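Local atomic coordinates of glycosyl hydrolase, family 38 (Enterococcus faecalis, PDB entry 5KBP), a protein that probably hydrolyses alpha-mannosidic linkages, as a family 38 glycosyl hydrolase that is also expected to bind carbohydrate and a metal ion. Residues L674-P679 / V748-C753; Q715-N720 / Q795-Q800; E733-Y738 / F776-S781. One frame throughout, in Å; residues are numbered along the deposited sequence.

In the fold
The three contacts lie close together in the beta-rich C-terminal part of the chain, where two large antiparallel sheets pack face to face. Contact 1, wholly buried, pairs neighbouring strands of one sheet. Contact 3 spans the two sheets: Leu735, in the loop from strand 727-732 of one sheet to strand 737-740 of the other, packs on strand 772-783 and also reaches Leu750 of contact 1. Contact 2, also largely buried, sets helix 789-799 against strand 718-722, in the same nine-stranded sheet as strand 772-783, with strand 727-732 between them. Backbone hydrogen bonds dominate contact 1, aromatic and methyl packing contact 2, while contact 3 passes from a buried leucine to a more exposed Glu733-Lys777 pair.

Contact 1 of 3, residues L674-P679 / V748-C753; sequences LRVLFP and VTLIRC
Leu674 meets both Leu750 and Ile751, because a classic beta bulge on strand 745-753 places two residues opposite one. The two strands pair antiparallel within a sheet of the family 38 C-terminal domain, whose sequence family belongs to the galactose mutarotase clan. The carbonyl O of Leu674 serves both residues of the bulge, accepting from Leu750 N at 2.8 Å and from Ile751 N at 3.2 Å, each donor lying in the carbonyl plane. Beyond the bulge Val676 and Val748 form a hydrogen-bonded pair, Val676 N donating to Val748 O at 2.9 Å (167°).

The aliphatic side chains gather on the face that carries Leu674, Val676, Val748 and Ile751. Leu750 runs obliquely past two neighbours, CD2 resting on Val676 CG1 at 3.8 Å and CD1 approaching Leu674 CD2 at 4.1 Å. Val676 holds CG1 between its backbone N and carbonyl carbon (chi1 56°), which directs that methyl to Leu750 and to Val748 CB. Ile751 touches with its CG2 branch, 3.8 Å from Leu674 CB.

Arg675 and Thr749 occupy the other face as a non-hydrogen-bonded pair. Thr749 OG1 lies at the guanidinium edge, near its plane, yet 4.1 Å from Arg675 NE. The two do not bond to each other: Arg675 forms salt bridges with Glu563 and Glu739, and Thr749 OG1 hydrogen-bonds to Glu737. The chemistry thus divides by face: aliphatic packing toward the second sheet, where Val676 touches Tyr778, and on the reverse a buried arginine whose charge is probably offset, at least in part, by the two glutamates, with Arg673 also close by.

Contact 2 of 3, residues Q715-N720 / Q795-Q800; sequences QQAFVN and QAYSAQ
Phe718, the first residue of strand 718-722, and Ala717 just before it pack against Ala796 and Tyr797 in a helix-on-sheet contact: helix 789-799, which follows strand 772-783, lies on the nine-stranded antiparallel sheet, where Ala796 and Ala799 also touch Phe731. The largest bumps, the two aromatic rings, lean together obliquely, their planes at 59° and their centroids 5.4 Å apart. CE2 is the leading corner of Phe718, 3.5 Å from Tyr797 CZ, and Tyr797 CZ lies at the edge of the Phe718 ring and in its plane.

Smaller groups fill in around the rings. The methyl of Ala717 comes obliquely onto the CD1-CE1 side of the tyrosine ring, 3.7 Å from Tyr797 CE1, while the methyl of Ala796 reaches Phe718 CD2 at 4.0 Å, so Phe718 is received between the two consecutive helix residues. Phe718 takes a chi1 of 56°, with CG between the backbone N and the carbonyl carbon, and this carries its ring over to the helix. The extended Gln800 brings its amide past Ala717, held by Arg315 and the carbonyl of Asn732. Asp690 joins the two sides, accepting from Ala717 N and hydrogen-bonding Tyr797 OH, which lies 3.3 Å from Phe718 CE2.

Contact 3 of 3, residues E733-Y738 / F776-S781; sequences EGLNEY and FKYGLS
The carbonyl O of Lys777 receives the backbone N of Glu733 at 3.0 Å, a weak bond bent to 133° and the one hydrogen bond between the two segments. Glu733 follows strand 727-732, the neighbour of strand 772-783 in the sheet. Alongside this bond the Glu733 and Lys777 side chains, both extended, pass each other at a slant. The carboxylate touches the aliphatic part of the lysine, Glu733 OE1 lying 3.6 Å from Lys777 CD, whereas Lys777 NZ stays 4.8 Å from Glu733 OE1, so any attraction between the charges acts at longer range.

After Gly734, whose positive phi (83°) turns the chain, Leu735 points back toward the strand, with CD2 on Phe776 and CD1 on Tyr778. CD2 meets Phe776 CD1 at 3.8 Å, the two side chains crossing at about a right angle, and CD1 lies 4.0 Å from both CB and CD1 of Tyr778. The tyrosine hydroxyl is hydrogen-bonded to Thr663 on the adjoining strand 659-667. Leu735 lies in the connection that crosses from one sheet of the family 38 C-terminal region to the other, and it sits between them, touching Val748 and Leu750 of strand 745-753, while Val304 of helix 304-332 packs on both Leu735 and Phe776.

Contact 1 of 3, residues L674-P679 / V748-C753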
loop_
_atom_site.group_PDB
_atom_site.type_symbol
_atom_site.label_atom_id
_atom_site.label_comp_id
_atom_site.label_asym_id
_atom_site.label_seq_id
_atom_site.Cartn_x
_atom_site.Cartn_y
_atom_site.Cartn_z
ATOM N N LEU A 674 -13.490 -16.987 17.632
ATOM C CA LEU A 674 -13.447 -16.717 19.064
ATOM C C LEU A 674 -14.414 -15.590 19.398
ATOM O O LEU A 674 -14.387 -14.532 18.760
ATOM C CB LEU A 674 -12.033 -16.343 19.509
ATOM C CG LEU A 674 -11.876 -15.999 20.991
ATOM C CD1 LEU A 674 -12.053 -17.239 21.859
ATOM C CD2 LEU A 674 -10.530 -15.340 21.247
ATOM N N ARG A 675 -15.264 -15.819 20.398
ATOM C CA ARG A 675 -16.244 -14.835 20.829
ATOM C C ARG A 675 -16.160 -14.658 22.339
ATOM O O ARG A 675 -15.569 -15.473 23.053
ATOM C CB ARG A 675 -17.674 -15.246 20.441
ATOM C CG ARG A 675 -17.789 -15.952 19.102
ATOM C CD ARG A 675 -18.931 -16.956 19.126
ATOM N NE ARG A 675 -20.231 -16.338 18.879
ATOM C CZ ARG A 675 -21.395 -16.938 19.114
ATOM N NH1 ARG A 675 -21.421 -18.165 19.615
ATOM N NH2 ARG A 675 -22.532 -16.308 18.856
ATOM N N VAL A 676 -16.763 -13.573 22.817
ATOM C CA VAL A 676 -16.904 -13.296 24.241
ATOM C C VAL A 676 -18.390 -13.233 24.564
ATOM O O VAL A 676 -19.179 -12.669 23.796
ATOM C CB VAL A 676 -16.180 -11.993 24.647
ATOM C CG1 VAL A 676 -16.675 -10.811 23.822
ATOM C CG2 VAL A 676 -16.343 -11.727 26.138
ATOM N N LEU A 677 -18.776 -13.831 25.688
ATOM C CA LEU A 677 -20.176 -14.021 26.037
ATOM C C LEU A 677 -20.568 -13.119 27.199
ATOM O O LEU A 677 -19.776 -12.894 28.121
ATOM C CB LEU A 677 -20.453 -15.485 26.397
ATOM C CG LEU A 677 -20.874 -16.445 25.278
ATOM C CD1 LEU A 677 -19.950 -16.352 24.071
ATOM C CD2 LEU A 677 -20.927 -17.874 25.801
ATOM N N PHE A 678 -21.798 -12.609 27.151
ATOM C CA PHE A 678 -22.349 -11.772 28.216
ATOM C C PHE A 678 -23.783 -12.195 28.488
ATOM O O PHE A 678 -24.730 -11.647 27.907
ATOM C CB PHE A 678 -22.287 -10.288 27.852
ATOM C CG PHE A 678 -20.895 -9.743 27.751
ATOM C CD1 PHE A 678 -20.201 -9.367 28.889
ATOM C CD2 PHE A 678 -20.282 -9.594 26.518
ATOM C CE1 PHE A 678 -18.919 -8.861 28.802
ATOM C CE2 PHE A 678 -19.001 -9.087 26.423
ATOM C CZ PHE A 678 -18.318 -8.721 27.567
ATOM N N PRO A 679 -23.986 -13.179 29.362
ATOM C CA PRO A 679 -25.354 -13.586 29.717
ATOM C C PRO A 679 -26.087 -12.466 30.441
ATOM O O PRO A 679 -25.704 -12.055 31.540
ATOM C CB PRO A 679 -25.136 -14.804 30.623
ATOM C CG PRO A 679 -23.770 -15.298 30.282
ATOM C CD PRO A 679 -22.976 -14.068 29.959
ATOM N N VAL A 748 -20.387 -11.425 21.403
ATOM C CA VAL A 748 -19.668 -10.554 20.482
ATOM C C VAL A 748 -18.509 -11.339 19.888
ATOM O O VAL A 748 -17.677 -11.886 20.622
ATOM C CB VAL A 748 -19.168 -9.280 21.186
ATOM C CG1 VAL A 748 -18.307 -8.458 20.238
ATOM C CG2 VAL A 748 -20.342 -8.457 21.697
ATOM N N THR A 749 -18.455 -11.399 18.559
ATOM C CA THR A 749 -17.390 -12.118 17.873
ATOM C C THR A 749 -16.119 -11.279 17.878
ATOM O O THR A 749 -16.122 -10.133 17.414
ATOM C CB THR A 749 -17.800 -12.450 16.441
ATOM O OG1 THR A 749 -18.975 -13.268 16.459
ATOM C CG2 THR A 749 -16.678 -13.192 15.726
ATOM N N LEU A 750 -15.035 -11.852 18.394
ATOM C CA LEU A 750 -13.761 -11.148 18.447
ATOM C C LEU A 750 -12.954 -11.331 17.165
ATOM O O LEU A 750 -12.443 -10.356 16.606
ATOM C CB LEU A 750 -12.950 -11.625 19.655
ATOM C CG LEU A 750 -13.603 -11.440 21.027
ATOM C CD1 LEU A 750 -12.685 -11.949 22.126
ATOM C CD2 LEU A 750 -13.966 -9.983 21.256
ATOM N N ILE A 751 -12.839 -12.567 16.686
ATOM C CA ILE A 751 -12.008 -12.867 15.527
ATOM C C ILE A 751 -12.532 -14.147 14.892
ATOM O O ILE A 751 -12.944 -15.079 15.588
ATOM C CB ILE A 751 -10.516 -12.975 15.930
ATOM C CG1 ILE A 751 -9.616 -13.091 14.698
ATOM C CG2 ILE A 751 -10.285 -14.147 16.877
ATOM C CD1 ILE A 751 -8.137 -13.054 15.030
ATOM N N ARG A 752 -12.540 -14.175 13.560
ATOM C CA ARG A 752 -12.990 -15.342 12.808
ATOM C C ARG A 752 -11.984 -15.615 11.703
ATOM O O ARG A 752 -11.671 -14.718 10.913
ATOM C CB ARG A 752 -14.391 -15.128 12.227
ATOM C CG ARG A 752 -15.008 -16.382 11.633
ATOM C CD ARG A 752 -16.455 -16.159 11.224
ATOM N NE ARG A 752 -16.569 -15.303 10.046
ATOM C CZ ARG A 752 -16.574 -15.756 8.797
ATOM N NH1 ARG A 752 -16.682 -14.911 7.781
ATOM N NH2 ARG A 752 -16.469 -17.056 8.565
ATOM N N CYS A 753 -11.487 -16.847 11.644
ATOM C CA CYS A 753 -10.364 -17.207 10.788
ATOM C C CYS A 753 -10.795 -18.281 9.798
ATOM O O CYS A 753 -11.257 -19.353 10.201
ATOM C CB CYS A 753 -9.186 -17.695 11.632
ATOM S SG CYS A 753 -8.849 -16.660 13.083
#

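Contact 2 of 3, residues Q715-N720 / Q795-Q800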
loop_
_atom_site.group_PDB
_atom_site.type_symbol
_atom_site.label_atom_id
_atom_site.label_comp_id
_atom_site.label_asym_id
_atom_site.label_seq_id
_atom_site.Cartn_x
_atom_site.Cartn_y
_atom_site.Cartn_z
ATOM N N GLN A 715 -23.515 -4.830 13.918
ATOM C CA GLN A 715 -23.585 -3.772 14.911
ATOM C C GLN A 715 -22.506 -2.739 14.621
ATOM O O GLN A 715 -21.486 -3.034 13.995
ATOM C CB GLN A 715 -23.417 -4.301 16.342
ATOM C CG GLN A 715 -22.001 -4.735 16.690
ATOM C CD GLN A 715 -21.840 -5.085 18.157
ATOM O OE1 GLN A 715 -22.647 -4.682 18.994
ATOM N NE2 GLN A 715 -20.797 -5.843 18.474
ATOM N N GLN A 716 -22.753 -1.517 15.081
ATOM C CA GLN A 716 -21.771 -0.448 14.969
ATOM C C GLN A 716 -21.022 -0.285 16.283
ATOM O O GLN A 716 -19.963 -0.890 16.481
ATOM C CB GLN A 716 -22.446 0.865 14.566
ATOM C CG GLN A 716 -22.679 1.019 13.070
ATOM C CD GLN A 716 -21.459 1.553 12.341
ATOM O OE1 GLN A 716 -20.861 2.546 12.755
ATOM N NE2 GLN A 716 -21.085 0.893 11.250
ATOM N N ALA A 717 -21.572 0.515 17.193
ATOM C CA ALA A 717 -20.882 0.854 18.430
ATOM C C ALA A 717 -21.321 0.024 19.628
ATOM O O ALA A 717 -20.539 -0.127 20.571
ATOM C CB ALA A 717 -21.074 2.340 18.754
ATOM N N PHE A 718 -22.535 -0.525 19.624
ATOM C CA PHE A 718 -23.031 -1.215 20.808
ATOM C C PHE A 718 -24.177 -2.147 20.437
ATOM O O PHE A 718 -24.692 -2.128 19.317
ATOM C CB PHE A 718 -23.480 -0.217 21.881
ATOM C CG PHE A 718 -24.524 0.755 21.406
ATOM C CD1 PHE A 718 -25.866 0.409 21.407
ATOM C CD2 PHE A 718 -24.165 2.018 20.961
ATOM C CE1 PHE A 718 -26.827 1.299 20.968
ATOM C CE2 PHE A 718 -25.123 2.913 20.523
ATOM C CZ PHE A 718 -26.456 2.551 20.527
ATOM N N VAL A 719 -24.568 -2.964 21.414
ATOM C CA VAL A 719 -25.758 -3.806 21.351
ATOM C C VAL A 719 -26.338 -3.879 22.759
ATOM O O VAL A 719 -25.593 -3.932 23.744
ATOM C CB VAL A 719 -25.439 -5.210 20.794
ATOM C CG1 VAL A 719 -24.325 -5.866 21.593
ATOM C CG2 VAL A 719 -26.681 -6.082 20.797
ATOM N N ASN A 720 -27.668 -3.864 22.860
ATOM C CA ASN A 720 -28.341 -3.753 24.146
ATOM C C ASN A 720 -29.445 -4.792 24.276
ATOM O O ASN A 720 -30.113 -5.131 23.295
ATOM C CB ASN A 720 -28.925 -2.347 24.337
ATOM C CG ASN A 720 -29.743 -2.218 25.606
ATOM O OD1 ASN A 720 -30.956 -2.430 25.600
ATOM N ND2 ASN A 720 -29.083 -1.872 26.705
ATOM N N GLN A 795 -22.418 7.385 26.107
ATOM C CA GLN A 795 -21.104 7.057 26.652
ATOM C C GLN A 795 -20.422 5.960 25.844
ATOM O O GLN A 795 -19.188 5.887 25.819
ATOM C CB GLN A 795 -21.231 6.641 28.118
ATOM C CG GLN A 795 -21.682 7.761 29.046
ATOM N N ALA A 796 -21.201 5.102 25.181
ATOM C CA ALA A 796 -20.609 4.125 24.272
ATOM C C ALA A 796 -19.997 4.812 23.059
ATOM O O ALA A 796 -18.908 4.437 22.608
ATOM C CB ALA A 796 -21.659 3.101 23.842
ATOM N N TYR A 797 -20.685 5.821 22.514
ATOM C CA TYR A 797 -20.079 6.653 21.481
ATOM C C TYR A 797 -18.868 7.397 22.024
ATOM O O TYR A 797 -17.858 7.555 21.327
ATOM C CB TYR A 797 -21.102 7.652 20.937
ATOM C CG TYR A 797 -22.291 7.037 20.239
ATOM C CD1 TYR A 797 -22.142 5.950 19.390
ATOM C CD2 TYR A 797 -23.566 7.552 20.427
ATOM C CE1 TYR A 797 -23.234 5.391 18.749
ATOM C CE2 TYR A 797 -24.663 7.001 19.792
ATOM C CZ TYR A 797 -24.491 5.921 18.953
ATOM O OH TYR A 797 -25.580 5.369 18.320
ATOM N N SER A 798 -18.954 7.863 23.273
ATOM C CA SER A 798 -17.887 8.675 23.846
ATOM C C SER A 798 -16.628 7.858 24.111
ATOM O O SER A 798 -15.524 8.413 24.117
ATOM C CB SER A 798 -18.374 9.334 25.136
ATOM O OG SER A 798 -17.394 10.206 25.663
ATOM N N ALA A 799 -16.771 6.548 24.331
ATOM C CA ALA A 799 -15.604 5.718 24.615
ATOM C C ALA A 799 -14.708 5.559 23.393
ATOM O O ALA A 799 -13.500 5.332 23.537
ATOM C CB ALA A 799 -16.048 4.350 25.133
ATOM N N GLN A 800 -15.272 5.671 22.189
ATOM C CA GLN A 800 -14.488 5.568 20.965
ATOM C C GLN A 800 -13.737 6.848 20.625
ATOM O O GLN A 800 -12.925 6.840 19.692
ATOM C CB GLN A 800 -15.391 5.189 19.788
ATOM C CG GLN A 800 -15.868 3.750 19.792
ATOM C CD GLN A 800 -16.548 3.364 18.492
ATOM O OE1 GLN A 800 -16.771 4.207 17.623
ATOM N NE2 GLN A 800 -16.874 2.084 18.350
#

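Contact 3 of 3, residues E733-Y738 / F776-S781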
loop_
_atom_site.group_PDB
_atom_site.type_symbol
_atom_site.label_atom_id
_atom_site.label_comp_id
_atom_site.label_asym_id
_atom_site.label_seq_id
_atom_site.Cartn_x
_atom_site.Cartn_y
_atom_site.Cartn_z
ATOM N N GLU A 733 -15.122 -1.626 19.731
ATOM C CA GLU A 733 -14.393 -0.848 18.729
ATOM C C GLU A 733 -13.989 -1.799 17.607
ATOM O O GLU A 733 -12.971 -2.490 17.709
ATOM C CB GLU A 733 -13.171 -0.161 19.333
ATOM C CG GLU A 733 -13.482 0.825 20.442
ATOM C CD GLU A 733 -12.242 1.542 20.934
ATOM O OE1 GLU A 733 -11.200 1.458 20.252
ATOM O OE2 GLU A 733 -12.308 2.188 22.001
ATOM N N GLY A 734 -14.781 -1.834 16.540
ATOM C CA GLY A 734 -14.460 -2.661 15.395
ATOM C C GLY A 734 -14.868 -4.111 15.507
ATOM O O GLY A 734 -14.494 -4.911 14.641
ATOM N N LEU A 735 -15.619 -4.482 16.545
ATOM C CA LEU A 735 -16.120 -5.846 16.705
ATOM C C LEU A 735 -17.580 -5.835 16.260
ATOM O O LEU A 735 -18.509 -5.759 17.063
ATOM C CB LEU A 735 -15.955 -6.316 18.147
ATOM C CG LEU A 735 -14.653 -5.917 18.849
ATOM C CD1 LEU A 735 -14.620 -6.462 20.271
ATOM C CD2 LEU A 735 -13.434 -6.382 18.060
ATOM N N ASN A 736 -17.773 -5.920 14.946
ATOM C CA ASN A 736 -19.041 -5.575 14.319
ATOM C C ASN A 736 -19.988 -6.756 14.137
ATOM O O ASN A 736 -21.101 -6.557 13.636
ATOM C CB ASN A 736 -18.781 -4.909 12.963
ATOM C CG ASN A 736 -17.939 -3.654 13.086
ATOM O OD1 ASN A 736 -16.868 -3.549 12.490
ATOM N ND2 ASN A 736 -18.418 -2.696 13.870
ATOM N N GLU A 737 -19.595 -7.966 14.523
ATOM C CA GLU A 737 -20.481 -9.123 14.470
ATOM C C GLU A 737 -20.891 -9.515 15.882
ATOM O O GLU A 737 -20.039 -9.646 16.767
ATOM C CB GLU A 737 -19.818 -10.315 13.776
ATOM C CG GLU A 737 -20.785 -11.462 13.509
ATOM C CD GLU A 737 -20.087 -12.733 13.078
ATOM O OE1 GLU A 737 -19.805 -13.585 13.946
ATOM O OE2 GLU A 737 -19.814 -12.879 11.870
ATOM N N TYR A 738 -22.193 -9.708 16.084
ATOM C CA TYR A 738 -22.722 -10.142 17.367
ATOM C C TYR A 738 -23.871 -11.109 17.128
ATOM O O TYR A 738 -24.372 -11.255 16.008
ATOM C CB TYR A 738 -23.195 -8.956 18.219
ATOM C CG TYR A 738 -24.533 -8.396 17.793
ATOM C CD1 TYR A 738 -24.623 -7.474 16.761
ATOM C CD2 TYR A 738 -25.709 -8.788 18.424
ATOM C CE1 TYR A 738 -25.841 -6.957 16.367
ATOM C CE2 TYR A 738 -26.933 -8.280 18.033
ATOM C CZ TYR A 738 -26.992 -7.363 17.005
ATOM O OH TYR A 738 -28.207 -6.853 16.614
ATOM N N PHE A 776 -8.456 -6.517 21.274
ATOM C CA PHE A 776 -9.872 -6.213 21.112
ATOM C C PHE A 776 -10.324 -5.327 22.266
ATOM O O PHE A 776 -10.186 -5.705 23.434
ATOM C CB PHE A 776 -10.703 -7.495 21.059
ATOM C CG PHE A 776 -10.140 -8.540 20.140
ATOM C CD1 PHE A 776 -10.297 -8.433 18.770
ATOM C CD2 PHE A 776 -9.451 -9.629 20.648
ATOM C CE1 PHE A 776 -9.774 -9.391 17.920
ATOM C CE2 PHE A 776 -8.928 -10.592 19.805
ATOM C CZ PHE A 776 -9.091 -10.473 18.439
ATOM N N LYS A 777 -10.862 -4.156 21.935
ATOM C CA LYS A 777 -11.339 -3.193 22.920
ATOM C C LYS A 777 -12.861 -3.204 22.932
ATOM O O LYS A 777 -13.496 -2.981 21.897
ATOM C CB LYS A 777 -10.812 -1.790 22.616
ATOM C CG LYS A 777 -9.303 -1.654 22.739
ATOM C CD LYS A 777 -8.857 -0.224 22.487
ATOM C CE LYS A 777 -7.350 -0.085 22.619
ATOM N NZ LYS A 777 -6.894 1.311 22.374
ATOM N N TYR A 778 -13.437 -3.458 24.103
ATOM C CA TYR A 778 -14.883 -3.507 24.273
ATOM C C TYR A 778 -15.192 -3.210 25.737
ATOM O O TYR A 778 -14.287 -3.085 26.567
ATOM C CB TYR A 778 -15.447 -4.858 23.816
ATOM C CG TYR A 778 -14.814 -6.072 24.468
ATOM C CD1 TYR A 778 -13.549 -6.509 24.092
ATOM C CD2 TYR A 778 -15.491 -6.793 25.441
ATOM C CE1 TYR A 778 -12.971 -7.618 24.681
ATOM C CE2 TYR A 778 -14.921 -7.906 26.034
ATOM C CZ TYR A 778 -13.661 -8.314 25.650
ATOM O OH TYR A 778 -13.086 -9.420 26.233
ATOM N N GLY A 779 -16.480 -3.087 26.051
ATOM C CA GLY A 779 -16.855 -2.725 27.405
ATOM C C GLY A 779 -18.301 -3.041 27.716
ATOM O O GLY A 779 -19.082 -3.434 26.848
ATOM N N LEU A 780 -18.644 -2.845 28.987
ATOM C CA LEU A 780 -19.955 -3.179 29.524
ATOM C C LEU A 780 -20.528 -1.971 30.250
ATOM O O LEU A 780 -19.790 -1.208 30.882
ATOM C CB LEU A 780 -19.858 -4.385 30.477
ATOM C CG LEU A 780 -21.085 -4.933 31.214
ATOM C CD1 LEU A 780 -20.915 -6.427 31.449
ATOM C CD2 LEU A 780 -21.295 -4.219 32.545
ATOM N N SER A 781 -21.845 -1.806 30.162
ATOM C CA SER A 781 -22.529 -0.713 30.841
ATOM C C SER A 781 -23.924 -1.174 31.234
ATOM O O SER A 781 -24.675 -1.674 30.390
ATOM C CB SER A 781 -22.608 0.531 29.950
ATOM O OG SER A 781 -23.243 1.599 30.629
#